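Acetamidase (Bacillus halodurans, PDB 2II1) probably hydrolyses carbon-nitrogen bonds other than peptide bonds in linear amides, and binds calcium ions. Local coordinates at residues F12-E17 against I132-T137; D73-E78 against D174-A179; L178-L183 against V203-N208. All coordinates share one frame; numbering follows the deposited sequence.

Contact 1: F12-E17 against I132-T137; sequences FFMDKE and IGVIGT
The selenium of Met14, built as selenomethionine, sits directly above the flat peptide group that follows Gly136, with SE 3.6 Å from Gly136 C and equally close to Gly136 O. Gly136, having no side chain, lets the heavy atom settle straight onto main chain. A sharp bend in Met14 (chi2 -88°) brings SE down over this peptide, and the nearly extended last torsion (chi3 156°) then carries the methyl along the strand toward Val134. There Met14 CE touches Val134 CG1 at 3.6 Å, the two side chains running alongside and pointing opposite ways. Met14 SE also lies 3.9 Å from Thr137 O, a buried carbonyl oxygen for which the model offers no hydrogen-bonding partner; Thr137 OG1, in contrast, bonds to Pro170 O.

The contact joins two pieces of sheet: strand 13-14 pairs with strand 144-145 in a small two-stranded ribbon, while strand 131-136 belongs to a larger mixed sheet beside strand 176-184. Val134 follows the corner at Gly133; its side chain is about 5 Å from a bound calcium ion and touches Asp182, so Val134 stands between Met14 and the metal site. Beyond the strand, Asp15 turns the chain. Glu17 N donates to Asp15 OD1 at 3.0 Å from well above the carboxylate plane, closing an Asx turn. Lys16 NZ, on the other side of that plane, makes a salt bridge to Asp15 OD1 at 3.1 Å, almost in line with the C-O bond.

With no polar bond between the two segments, the contact rests on the chalcogen of Met14 (selenium in this model) lying on a peptide face and on one methyl pair. The attraction is therefore probably mostly dispersive and weakly directional; backbone bonding between Met14 and Ile144 holds the strand itself.

Contact 2: D73-E78 against D174-A179; sequences DMLEIE and DGALLA
Leu75 and Ile77 meet Ala176 and Leu178 through aliphatic carbons alone: no ring or carboxylate presents a face or an edge here. The carboxylates at the N-terminal ends of both segments are occupied elsewhere. Asp73 OD2 forms a salt bridge with Lys211 and accepts from the backbone N of Arg70, while Asp174 OD2 pairs with the Arg70 guanidinium and its OD1 with Arg71 N, so residues 70 and 71 tie the two carboxylates together.

In the layer between, Leu75 CD1 rests 3.8 Å from Ala176 CB, with Leu75 CG a little farther from the same methyl. Leu75 CD1 also looks along the strand to Leu178 CD2, at 4.2 Å. Ile77 and Leu178 meet end-on, tip to tip, and Ile77 CD1 stops 3.9 Å from Leu178 CD2. Leu178 gets there with CG opposite its own backbone N (chi1 -178°), which directs both methyls at the end of Ile77.

This is the face-to-face packing of a beta sandwich. Strand 74-84 runs in the large nine-stranded sheet and strand 176-184 in the second mixed sheet; the short segments run in broadly the same direction, their axes 9.2 Å apart at closest and crossing at -35°. The gap is filled by the aliphatic side chains that the two sheets send toward each other.

The chain bends tightly at Ala176. Leu177 N bonds to Gly175 O at 2.8 Å across this residue, whose positive phi (75°) fits a classic gamma turn. The turn presents Ala176 CB to Leu75, whereas Leu177 faces the opposite side of its sheet and packs on Pro20, Pro63 and Tyr65.

Contact 3: L178-L183 against V203-N208; sequences LALGDL and VTLKVN. With CA (calcium ion), chain E; CA (calcium ion), chain F.
Leu180 reaches across to Val203 and Leu205 of the facing strand. Its CB passes beside Val134 O of the adjoining strand; CG then takes the crowded position between backbone N and carbonyl carbon (chi1 75°), and the two methyls part. Leu180 CD1 meets Val203 CG2 at 4.0 Å. Leu180 CD2 goes to Leu205 CD2, tip to tip at 3.6 Å, and lies 4.1 Å from Val203 CG1.

Strand 178-183 and strand 203-208 lie in the two opposed sheets of a beta sandwich, their axes 10.0 Å apart at closest approach and running at 145° to each other. Left-handed backbone angles at Asp182 break the regular alternation, so that Leu183, three residues after Leu180, faces the same way. Leu183 CD2 crosses Val203 CG2 obliquely at 3.7 Å.

Asp182 itself faces the metals on the other side of its strand. Its OD1 binds one calcium ion (chain F) at 2.1 Å, together with His184 and Glu198, and its OD2 binds the second (chain E) at 2.4 Å, together with Asn155 and Asp157. One water bridges the two ions, and a second water binds the chain E calcium.

How the contacts relate
The three contacts cluster, their centres 10 to 11 Å apart, around strand 176-184. Contacts 2 and 3 share Leu178 and Ala179 and both span the sandwich: strands 74-84 and 201-210, neighbours in the large sheet, supply one wall. Contact 1 lies on the other side of the second sheet, where strand 131-136 pairs with strand 176-184 through probable hydrogen bonds such as Val134 O to Gly181 N. Along the chain contacts 1 and 2 interleave, and contact 3 follows contact 1. Strand 176-184 is thus packed on both faces, against the large sheet on one and under contact 1 on the other, where Asp182 near its end also binds the calcium ions.

Contact 1: F12-E17 against I132-T137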
ATOM      1  N   PHE A  12      19.425  18.305 -13.164  1.00 11.83           N
ATOM      2  CA  PHE A  12      19.593  17.296 -12.116  1.00  9.88           C
ATOM      3  C   PHE A  12      19.041  17.746 -10.781  1.00 10.21           C
ATOM      4  O   PHE A  12      18.959  16.930  -9.833  1.00  7.04           O
ATOM      5  CB  PHE A  12      21.063  16.903 -12.021  1.00 12.54           C
ATOM      6  CG  PHE A  12      21.541  16.214 -13.254  1.00 12.91           C
ATOM      7  CD1 PHE A  12      21.177  14.911 -13.495  1.00 11.74           C
ATOM      8  CD2 PHE A  12      22.289  16.897 -14.223  1.00 21.08           C
ATOM      9  CE1 PHE A  12      21.558  14.273 -14.662  1.00 14.60           C
ATOM     10  CE2 PHE A  12      22.680  16.255 -15.403  1.00 20.41           C
ATOM     11  CZ  PHE A  12      22.309  14.949 -15.619  1.00 19.39           C
ATOM     12  N   PHE A  13      18.616  19.010 -10.730  1.00 10.29           N
ATOM     13  CA  PHE A  13      18.035  19.605  -9.534  1.00 13.04           C
ATOM     14  C   PHE A  13      16.807  20.391  -9.922  1.00 15.64           C
ATOM     15  O   PHE A  13      16.794  21.084 -10.958  1.00 14.80           O
ATOM     16  CB  PHE A  13      18.991  20.585  -8.867  1.00 12.54           C
ATOM     17  CG  PHE A  13      20.178  19.946  -8.212  1.00 17.08           C
ATOM     18  CD1 PHE A  13      21.253  19.505  -8.965  1.00 21.84           C
ATOM     19  CD2 PHE A  13      20.231  19.794  -6.836  1.00 13.89           C
ATOM     20  CE1 PHE A  13      22.341  18.916  -8.355  1.00 15.36           C
ATOM     21  CE2 PHE A  13      21.316  19.196  -6.235  1.00 16.86           C
ATOM     22  CZ  PHE A  13      22.366  18.761  -6.994  1.00 15.74           C
HETATM   23  N   MSE A  14      15.797  20.311  -9.058  1.00 15.16           N
HETATM   24  CA  MSE A  14      14.590  21.122  -9.166  1.00 15.83           C
HETATM   25  C   MSE A  14      14.945  22.439  -8.498  1.00 16.33           C
HETATM   26  O   MSE A  14      15.121  22.499  -7.280  1.00 13.04           O
HETATM   27  CB  MSE A  14      13.414  20.416  -8.466  1.00 16.73           C
HETATM   28  CG  MSE A  14      13.057  19.058  -9.068  1.00 16.83           C
HETATM   29 SE   MSE A  14      11.754  19.145 -10.554  1.00 32.29          SE
HETATM   30  CE  MSE A  14      12.220  17.394 -11.517  1.00  9.98           C
ATOM     31  N   ASP A  15      15.100  23.482  -9.317  1.00 15.88           N
ATOM     32  CA  ASP A  15      15.765  24.722  -8.927  1.00 15.20           C
ATOM     33  C   ASP A  15      15.077  25.893  -9.659  1.00 15.03           C
ATOM     34  O   ASP A  15      14.938  25.899 -10.899  1.00 14.19           O
ATOM     35  CB  ASP A  15      17.253  24.631  -9.331  1.00 16.38           C
ATOM     36  CG  ASP A  15      18.137  25.778  -8.776  1.00 21.36           C
ATOM     37  OD1 ASP A  15      17.643  26.799  -8.245  1.00 14.87           O
ATOM     38  OD2 ASP A  15      19.372  25.644  -8.908  1.00 13.51           O
ATOM     39  N   LYS A  16      14.620  26.854  -8.868  1.00 14.69           N
ATOM     40  CA  LYS A  16      13.986  28.075  -9.344  1.00 13.37           C
ATOM     41  C   LYS A  16      14.924  28.895 -10.229  1.00 13.40           C
ATOM     42  O   LYS A  16      14.466  29.778 -10.928  1.00 12.84           O
ATOM     43  CB  LYS A  16      13.570  28.926  -8.152  1.00 13.14           C
ATOM     44  CG  LYS A  16      14.773  29.601  -7.475  1.00 18.36           C
ATOM     45  CD  LYS A  16      14.700  29.706  -5.961  1.00 22.18           C
ATOM     46  CE  LYS A  16      16.133  29.726  -5.337  1.00 24.79           C
ATOM     47  NZ  LYS A  16      17.058  28.570  -5.796  1.00 17.13           N
ATOM     48  N   GLU A  17      16.221  28.588 -10.192  1.00 13.78           N
ATOM     49  CA  GLU A  17      17.235  29.330 -10.941  1.00 16.64           C
ATOM     50  C   GLU A  17      17.633  28.677 -12.246  1.00 15.26           C
ATOM     51  O   GLU A  17      18.392  29.259 -13.005  1.00 15.62           O
ATOM     52  CB  GLU A  17      18.485  29.538 -10.082  1.00 16.13           C
ATOM     53  CG  GLU A  17      18.291  30.543  -8.958  1.00 21.20           C
ATOM     54  CD  GLU A  17      17.927  31.926  -9.464  1.00 31.46           C
ATOM     55  OE1 GLU A  17      18.580  32.421 -10.415  1.00 43.88           O
ATOM     56  OE2 GLU A  17      16.978  32.525  -8.916  1.00 39.78           O
ATOM     57  N   ILE A 132       5.745   7.614 -15.197  1.00 13.40           N
ATOM     58  CA  ILE A 132       6.750   8.634 -14.961  1.00 13.04           C
ATOM     59  C   ILE A 132       7.210   8.653 -13.480  1.00 11.23           C
ATOM     60  O   ILE A 132       6.400   8.888 -12.567  1.00 11.29           O
ATOM     61  CB  ILE A 132       6.180  10.055 -15.260  1.00 13.59           C
ATOM     62  CG1 ILE A 132       5.598  10.160 -16.651  1.00 10.99           C
ATOM     63  CG2 ILE A 132       7.259  11.106 -15.133  1.00  7.38           C
ATOM     64  CD1 ILE A 132       4.669  11.354 -16.785  1.00 10.73           C
ATOM     65  N   GLY A 133       8.510   8.495 -13.256  1.00  8.45           N
ATOM     66  CA  GLY A 133       9.040   8.430 -11.898  1.00  9.09           C
ATOM     67  C   GLY A 133       9.354   9.781 -11.264  1.00  8.40           C
ATOM     68  O   GLY A 133       9.182   9.963 -10.054  1.00 12.54           O
ATOM     69  N   VAL A 134       9.870  10.694 -12.065  1.00  8.70           N
ATOM     70  CA  VAL A 134      10.298  12.017 -11.631  1.00 10.37           C
ATOM     71  C   VAL A 134       9.471  13.022 -12.399  1.00  9.80           C
ATOM     72  O   VAL A 134       9.580  13.117 -13.621  1.00 10.53           O
ATOM     73  CB  VAL A 134      11.803  12.278 -11.897  1.00 11.35           C
ATOM     74  CG1 VAL A 134      12.124  13.762 -11.770  1.00  7.36           C
ATOM     75  CG2 VAL A 134      12.655  11.460 -10.955  1.00 13.58           C
ATOM     76  N   ILE A 135       8.599  13.715 -11.675  1.00 10.71           N
ATOM     77  CA  ILE A 135       7.856  14.836 -12.211  1.00 12.36           C
ATOM     78  C   ILE A 135       7.760  15.901 -11.112  1.00 12.26           C
ATOM     79  O   ILE A 135       7.365  15.593 -10.005  1.00 12.32           O
ATOM     80  CB  ILE A 135       6.452  14.393 -12.700  1.00 10.96           C
ATOM     81  CG1 ILE A 135       5.788  15.526 -13.510  1.00 16.25           C
ATOM     82  CG2 ILE A 135       5.591  13.931 -11.537  1.00 17.87           C
ATOM     83  CD1 ILE A 135       4.557  15.107 -14.252  1.00 13.63           C
ATOM     84  N   GLY A 136       8.122  17.153 -11.412  1.00 11.71           N
ATOM     85  CA  GLY A 136       8.122  18.181 -10.391  1.00 10.71           C
ATOM     86  C   GLY A 136       8.234  19.591 -10.912  1.00 12.87           C
ATOM     87  O   GLY A 136       8.597  19.812 -12.083  1.00 13.39           O
ATOM     88  N   THR A 137       7.866  20.533 -10.043  1.00 11.17           N
ATOM     89  CA  THR A 137       8.048  21.972 -10.269  1.00  9.85           C
ATOM     90  C   THR A 137       9.179  22.475  -9.346  1.00 12.94           C
ATOM     91  O   THR A 137       9.673  21.730  -8.489  1.00 10.89           O
ATOM     92  CB  THR A 137       6.718  22.729 -10.015  1.00  9.22           C
ATOM     93  OG1 THR A 137       6.267  22.508  -8.670  1.00 10.29           O
ATOM     94  CG2 THR A 137       5.635  22.258 -11.010  1.00  7.89           C
TER

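Contact 2: D73-E78 against D174-A179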
ATOM      1  N   ASP A  73      -0.810  29.134  -7.600  1.00 12.44           N
ATOM      2  CA  ASP A  73      -1.577  28.327  -8.561  1.00 13.11           C
ATOM      3  C   ASP A  73      -1.137  26.864  -8.410  1.00 13.75           C
ATOM      4  O   ASP A  73      -0.238  26.544  -7.641  1.00 14.74           O
ATOM      5  CB  ASP A  73      -1.339  28.792 -10.023  1.00 11.35           C
ATOM      6  CG  ASP A  73      -1.829  30.233 -10.300  1.00 17.96           C
ATOM      7  OD1 ASP A  73      -2.347  30.904  -9.391  1.00 14.14           O
ATOM      8  OD2 ASP A  73      -1.672  30.718 -11.442  1.00 17.07           O
HETATM    9  N   MSE A  74      -1.800  25.992  -9.146  1.00 15.92           N
HETATM   10  CA  MSE A  74      -1.330  24.639  -9.343  1.00 16.70           C
HETATM   11  C   MSE A  74      -1.332  24.303 -10.816  1.00 15.96           C
HETATM   12  O   MSE A  74      -2.009  24.977 -11.622  1.00 15.06           O
HETATM   13  CB  MSE A  74      -2.141  23.622  -8.513  1.00 17.44           C
HETATM   14  CG  MSE A  74      -3.635  23.739  -8.521  1.00 17.57           C
HETATM   15 SE   MSE A  74      -4.459  22.078  -7.783  0.75 20.96          SE
HETATM   16  CE  MSE A  74      -6.135  22.107  -8.843  1.00 17.14           C
ATOM     17  N   LEU A  75      -0.525  23.313 -11.197  1.00 14.55           N
ATOM     18  CA  LEU A  75      -0.604  22.800 -12.559  1.00 11.76           C
ATOM     19  C   LEU A  75      -1.504  21.602 -12.543  1.00 12.69           C
ATOM     20  O   LEU A  75      -1.439  20.772 -11.616  1.00 12.28           O
ATOM     21  CB  LEU A  75       0.756  22.389 -13.097  1.00 12.59           C
ATOM     22  CG  LEU A  75       1.757  23.505 -13.391  1.00 15.40           C
ATOM     23  CD1 LEU A  75       2.990  22.868 -13.945  1.00  7.09           C
ATOM     24  CD2 LEU A  75       1.203  24.565 -14.358  1.00 13.44           C
ATOM     25  N   GLU A  76      -2.348  21.527 -13.561  1.00 11.03           N
ATOM     26  CA  GLU A  76      -3.156  20.354 -13.847  1.00 13.98           C
ATOM     27  C   GLU A  76      -2.581  19.682 -15.095  1.00 12.21           C
ATOM     28  O   GLU A  76      -2.631  20.237 -16.181  1.00 11.38           O
ATOM     29  CB  GLU A  76      -4.614  20.748 -14.060  1.00 15.18           C
ATOM     30  CG  GLU A  76      -5.497  19.587 -14.463  1.00 21.25           C
ATOM     31  CD  GLU A  76      -6.897  20.017 -14.786  1.00 18.74           C
ATOM     32  OE1 GLU A  76      -7.111  20.529 -15.895  1.00 31.67           O
ATOM     33  OE2 GLU A  76      -7.777  19.845 -13.938  1.00 20.25           O
ATOM     34  N   ILE A  77      -2.001  18.503 -14.929  1.00 10.32           N
ATOM     35  CA  ILE A  77      -1.221  17.889 -15.995  1.00 13.46           C
ATOM     36  C   ILE A  77      -1.805  16.538 -16.388  1.00 13.15           C
ATOM     37  O   ILE A  77      -1.792  15.583 -15.612  1.00  9.34           O
ATOM     38  CB  ILE A  77       0.248  17.695 -15.609  1.00 14.36           C
ATOM     39  CG1 ILE A  77       0.845  19.030 -15.133  1.00 17.41           C
ATOM     40  CG2 ILE A  77       0.998  17.079 -16.819  1.00  9.74           C
ATOM     41  CD1 ILE A  77       1.943  18.910 -14.064  1.00 10.21           C
ATOM     42  N   GLU A  78      -2.305  16.488 -17.615  1.00 11.79           N
ATOM     43  CA  GLU A  78      -2.961  15.320 -18.150  1.00 11.74           C
ATOM     44  C   GLU A  78      -1.973  14.487 -18.958  1.00 11.63           C
ATOM     45  O   GLU A  78      -1.476  14.931 -19.984  1.00 12.08           O
ATOM     46  CB  GLU A  78      -4.117  15.804 -19.009  1.00 13.89           C
ATOM     47  CG  GLU A  78      -5.117  16.674 -18.168  1.00 21.06           C
ATOM     48  CD  GLU A  78      -5.667  17.896 -18.907  1.00 32.75           C
ATOM     49  OE1 GLU A  78      -6.723  17.768 -19.580  1.00 27.28           O
ATOM     50  OE2 GLU A  78      -5.060  18.989 -18.783  1.00 34.37           O
ATOM     51  N   ASP A 174       6.933  31.835 -10.247  1.00 14.38           N
ATOM     52  CA  ASP A 174       6.113  32.151 -11.421  1.00 15.16           C
ATOM     53  C   ASP A 174       6.616  31.340 -12.637  1.00 14.23           C
ATOM     54  O   ASP A 174       7.838  31.148 -12.824  1.00 10.90           O
ATOM     55  CB  ASP A 174       6.093  33.653 -11.733  1.00 16.07           C
ATOM     56  CG  ASP A 174       5.302  34.501 -10.696  1.00 19.90           C
ATOM     57  OD1 ASP A 174       4.571  33.997  -9.796  1.00 15.90           O
ATOM     58  OD2 ASP A 174       5.433  35.731 -10.791  1.00 24.27           O
ATOM     59  N   GLY A 175       5.669  30.854 -13.452  1.00 13.90           N
ATOM     60  CA  GLY A 175       5.981  29.953 -14.546  1.00 12.34           C
ATOM     61  C   GLY A 175       6.074  28.479 -14.171  1.00 13.00           C
ATOM     62  O   GLY A 175       6.166  27.631 -15.051  1.00 14.15           O
ATOM     63  N   ALA A 176       6.092  28.165 -12.877  1.00 13.20           N
ATOM     64  CA  ALA A 176       6.127  26.752 -12.365  1.00 13.46           C
ATOM     65  C   ALA A 176       7.489  26.068 -12.515  1.00 13.39           C
ATOM     66  O   ALA A 176       8.058  25.616 -11.524  1.00 11.27           O
ATOM     67  CB  ALA A 176       5.034  25.897 -13.012  1.00  9.41           C
ATOM     68  N   LEU A 177       7.960  25.991 -13.762  1.00 14.41           N
ATOM     69  CA  LEU A 177       9.213  25.320 -14.158  1.00 13.63           C
ATOM     70  C   LEU A 177       9.129  23.818 -13.944  1.00 11.28           C
ATOM     71  O   LEU A 177       9.710  23.270 -12.997  1.00 10.32           O
ATOM     72  CB  LEU A 177      10.438  25.901 -13.463  1.00 14.15           C
ATOM     73  CG  LEU A 177      10.624  27.414 -13.639  1.00 12.67           C
ATOM     74  CD1 LEU A 177      11.779  27.832 -12.788  1.00 10.61           C
ATOM     75  CD2 LEU A 177      10.830  27.818 -15.076  1.00  8.14           C
ATOM     76  N   LEU A 178       8.402  23.184 -14.863  1.00  8.30           N
ATOM     77  CA  LEU A 178       8.088  21.751 -14.855  1.00  9.77           C
ATOM     78  C   LEU A 178       9.202  20.969 -15.567  1.00 10.40           C
ATOM     79  O   LEU A 178       9.692  21.391 -16.585  1.00  9.94           O
ATOM     80  CB  LEU A 178       6.748  21.480 -15.579  1.00  7.83           C
ATOM     81  CG  LEU A 178       6.197  20.058 -15.646  1.00 10.58           C
ATOM     82  CD1 LEU A 178       5.988  19.423 -14.265  1.00  3.91           C
ATOM     83  CD2 LEU A 178       4.881  20.004 -16.437  1.00 11.37           C
ATOM     84  N   ALA A 179       9.585  19.839 -14.992  1.00 11.26           N
ATOM     85  CA  ALA A 179      10.645  18.985 -15.522  1.00 12.11           C
ATOM     86  C   ALA A 179      10.199  17.547 -15.239  1.00 12.55           C
ATOM     87  O   ALA A 179       9.507  17.304 -14.256  1.00 13.44           O
ATOM     88  CB  ALA A 179      11.997  19.294 -14.809  1.00 11.24           C
TER

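Contact 3: L178-L183 against V203-N208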
ATOM      1  N   LEU A 178       8.402  23.184 -14.863  1.00  8.30           N
ATOM      2  CA  LEU A 178       8.088  21.751 -14.855  1.00  9.77           C
ATOM      3  C   LEU A 178       9.202  20.969 -15.567  1.00 10.40           C
ATOM      4  O   LEU A 178       9.692  21.391 -16.585  1.00  9.94           O
ATOM      5  CB  LEU A 178       6.748  21.480 -15.579  1.00  7.83           C
ATOM      6  CG  LEU A 178       6.197  20.058 -15.646  1.00 10.58           C
ATOM      7  CD1 LEU A 178       5.988  19.423 -14.265  1.00  3.91           C
ATOM      8  CD2 LEU A 178       4.881  20.004 -16.437  1.00 11.37           C
ATOM      9  N   ALA A 179       9.585  19.839 -14.992  1.00 11.26           N
ATOM     10  CA  ALA A 179      10.645  18.985 -15.522  1.00 12.11           C
ATOM     11  C   ALA A 179      10.199  17.547 -15.239  1.00 12.55           C
ATOM     12  O   ALA A 179       9.507  17.304 -14.256  1.00 13.44           O
ATOM     13  CB  ALA A 179      11.997  19.294 -14.809  1.00 11.24           C
ATOM     14  N   LEU A 180      10.538  16.609 -16.109  1.00 13.63           N
ATOM     15  CA  LEU A 180      10.148  15.230 -15.863  1.00 11.75           C
ATOM     16  C   LEU A 180      11.117  14.264 -16.484  1.00 12.00           C
ATOM     17  O   LEU A 180      11.900  14.622 -17.355  1.00 10.91           O
ATOM     18  CB  LEU A 180       8.709  14.941 -16.301  1.00 17.00           C
ATOM     19  CG  LEU A 180       8.379  14.801 -17.784  1.00 11.75           C
ATOM     20  CD1 LEU A 180       8.940  13.496 -18.383  1.00 19.54           C
ATOM     21  CD2 LEU A 180       6.888  14.900 -17.945  1.00 12.96           C
ATOM     22  N   GLY A 181      11.067  13.037 -15.999  1.00 11.59           N
ATOM     23  CA  GLY A 181      12.073  12.062 -16.339  1.00 13.71           C
ATOM     24  C   GLY A 181      11.779  10.723 -15.715  1.00 14.28           C
ATOM     25  O   GLY A 181      10.681  10.477 -15.209  1.00 16.52           O
ATOM     26  N   ASP A 182      12.778   9.859 -15.767  1.00 15.46           N
ATOM     27  CA  ASP A 182      12.760   8.614 -15.026  1.00 14.53           C
ATOM     28  C   ASP A 182      11.543   7.773 -15.321  1.00 12.50           C
ATOM     29  O   ASP A 182      10.791   7.410 -14.399  1.00 11.99           O
ATOM     30  CB  ASP A 182      12.841   8.905 -13.529  1.00 10.63           C
ATOM     31  CG  ASP A 182      13.008   7.664 -12.704  1.00 18.41           C
ATOM     32  OD1 ASP A 182      13.768   6.781 -13.137  1.00  5.19           O
ATOM     33  OD2 ASP A 182      12.394   7.545 -11.614  1.00 13.61           O
ATOM     34  N   LEU A 183      11.384   7.428 -16.596  1.00 12.21           N
ATOM     35  CA  LEU A 183      10.300   6.579 -17.057  1.00 12.14           C
ATOM     36  C   LEU A 183      10.616   5.122 -16.722  1.00 10.86           C
ATOM     37  O   LEU A 183      11.789   4.750 -16.666  1.00  9.63           O
ATOM     38  CB  LEU A 183      10.109   6.737 -18.565  1.00  9.94           C
ATOM     39  CG  LEU A 183       9.853   8.131 -19.139  1.00 13.96           C
ATOM     40  CD1 LEU A 183       9.485   8.021 -20.633  1.00 10.72           C
ATOM     41  CD2 LEU A 183       8.759   8.872 -18.368  1.00 11.79           C
ATOM     42  N   VAL A 203       7.120  11.579 -23.381  1.00 13.60           N
ATOM     43  CA  VAL A 203       5.863  11.797 -22.690  1.00 11.40           C
ATOM     44  C   VAL A 203       5.139  12.883 -23.447  1.00 13.13           C
ATOM     45  O   VAL A 203       5.762  13.872 -23.848  1.00 12.86           O
ATOM     46  CB  VAL A 203       6.067  12.188 -21.203  1.00 10.83           C
ATOM     47  CG1 VAL A 203       4.763  12.654 -20.595  1.00 13.75           C
ATOM     48  CG2 VAL A 203       6.584  11.025 -20.432  1.00  5.08           C
ATOM     49  N   THR A 204       3.843  12.658 -23.682  1.00 11.73           N
ATOM     50  CA  THR A 204       2.949  13.667 -24.224  1.00 12.45           C
ATOM     51  C   THR A 204       1.962  14.018 -23.131  1.00 12.49           C
ATOM     52  O   THR A 204       1.324  13.145 -22.555  1.00 13.67           O
ATOM     53  CB  THR A 204       2.233  13.160 -25.499  1.00 13.57           C
ATOM     54  OG1 THR A 204       3.221  12.833 -26.477  1.00 13.49           O
ATOM     55  CG2 THR A 204       1.278  14.210 -26.086  1.00 13.07           C
ATOM     56  N   LEU A 205       1.872  15.311 -22.827  1.00 12.87           N
ATOM     57  CA  LEU A 205       0.986  15.799 -21.788  1.00 12.26           C
ATOM     58  C   LEU A 205       0.306  17.100 -22.213  1.00 13.15           C
ATOM     59  O   LEU A 205       0.803  17.804 -23.095  1.00 14.23           O
ATOM     60  CB  LEU A 205       1.783  15.972 -20.484  1.00 11.36           C
ATOM     61  CG  LEU A 205       3.027  16.861 -20.448  1.00 16.52           C
ATOM     62  CD1 LEU A 205       2.680  18.319 -20.272  1.00 18.52           C
ATOM     63  CD2 LEU A 205       3.934  16.477 -19.328  1.00 11.03           C
ATOM     64  N   LYS A 206      -0.829  17.402 -21.588  1.00 12.04           N
ATOM     65  CA  LYS A 206      -1.442  18.731 -21.653  1.00 14.96           C
ATOM     66  C   LYS A 206      -1.283  19.430 -20.293  1.00 13.87           C
ATOM     67  O   LYS A 206      -1.571  18.840 -19.206  1.00 11.97           O
ATOM     68  CB  LYS A 206      -2.920  18.591 -22.026  1.00 16.31           C
ATOM     69  CG  LYS A 206      -3.658  19.913 -22.229  1.00 22.56           C
ATOM     70  CD  LYS A 206      -5.065  19.692 -22.815  1.00 19.05           C
ATOM     71  CE  LYS A 206      -5.973  20.929 -22.585  1.00 19.83           C
ATOM     72  NZ  LYS A 206      -7.106  20.999 -23.560  1.00 24.19           N
ATOM     73  N   VAL A 207      -0.804  20.672 -20.322  1.00 11.68           N
ATOM     74  CA  VAL A 207      -0.562  21.406 -19.095  0.50 13.25           C
ATOM     75  C   VAL A 207      -1.573  22.550 -18.915  1.00 13.85           C
ATOM     76  O   VAL A 207      -1.657  23.456 -19.769  1.00 12.16           O
ATOM     77  CB  VAL A 207       0.916  21.898 -19.007  0.50 12.75           C
ATOM     78  CG1 VAL A 207       1.321  22.684 -20.255  0.50 11.45           C
ATOM     79  CG2 VAL A 207       1.130  22.715 -17.737  0.50 16.04           C
ATOM     80  N   ASN A 208      -2.343  22.501 -17.814  1.00 12.99           N
ATOM     81  CA  ASN A 208      -3.303  23.562 -17.489  1.00 12.90           C
ATOM     82  C   ASN A 208      -2.904  24.281 -16.226  1.00 15.52           C
ATOM     83  O   ASN A 208      -2.342  23.682 -15.308  1.00 13.81           O
ATOM     84  CB  ASN A 208      -4.729  23.031 -17.339  1.00 15.57           C
ATOM     85  CG  ASN A 208      -5.219  22.329 -18.572  1.00 22.19           C
ATOM     86  OD1 ASN A 208      -5.022  22.794 -19.689  1.00 26.23           O
ATOM     87  ND2 ASN A 208      -5.861  21.190 -18.378  1.00 32.15           N
TER
HETATM   88 CA    CA E 400      12.993   7.100  -9.301  1.00 15.04          CA
HETATM   89 CA    CA F 401      13.779   4.936 -12.165  1.00 13.37          CA
HETATM   90  O   HOH W   1      14.431   6.522  -7.545  1.00 14.95           O
HETATM   91  O   HOH W   2      13.629   4.905 -10.200  1.00 22.75           O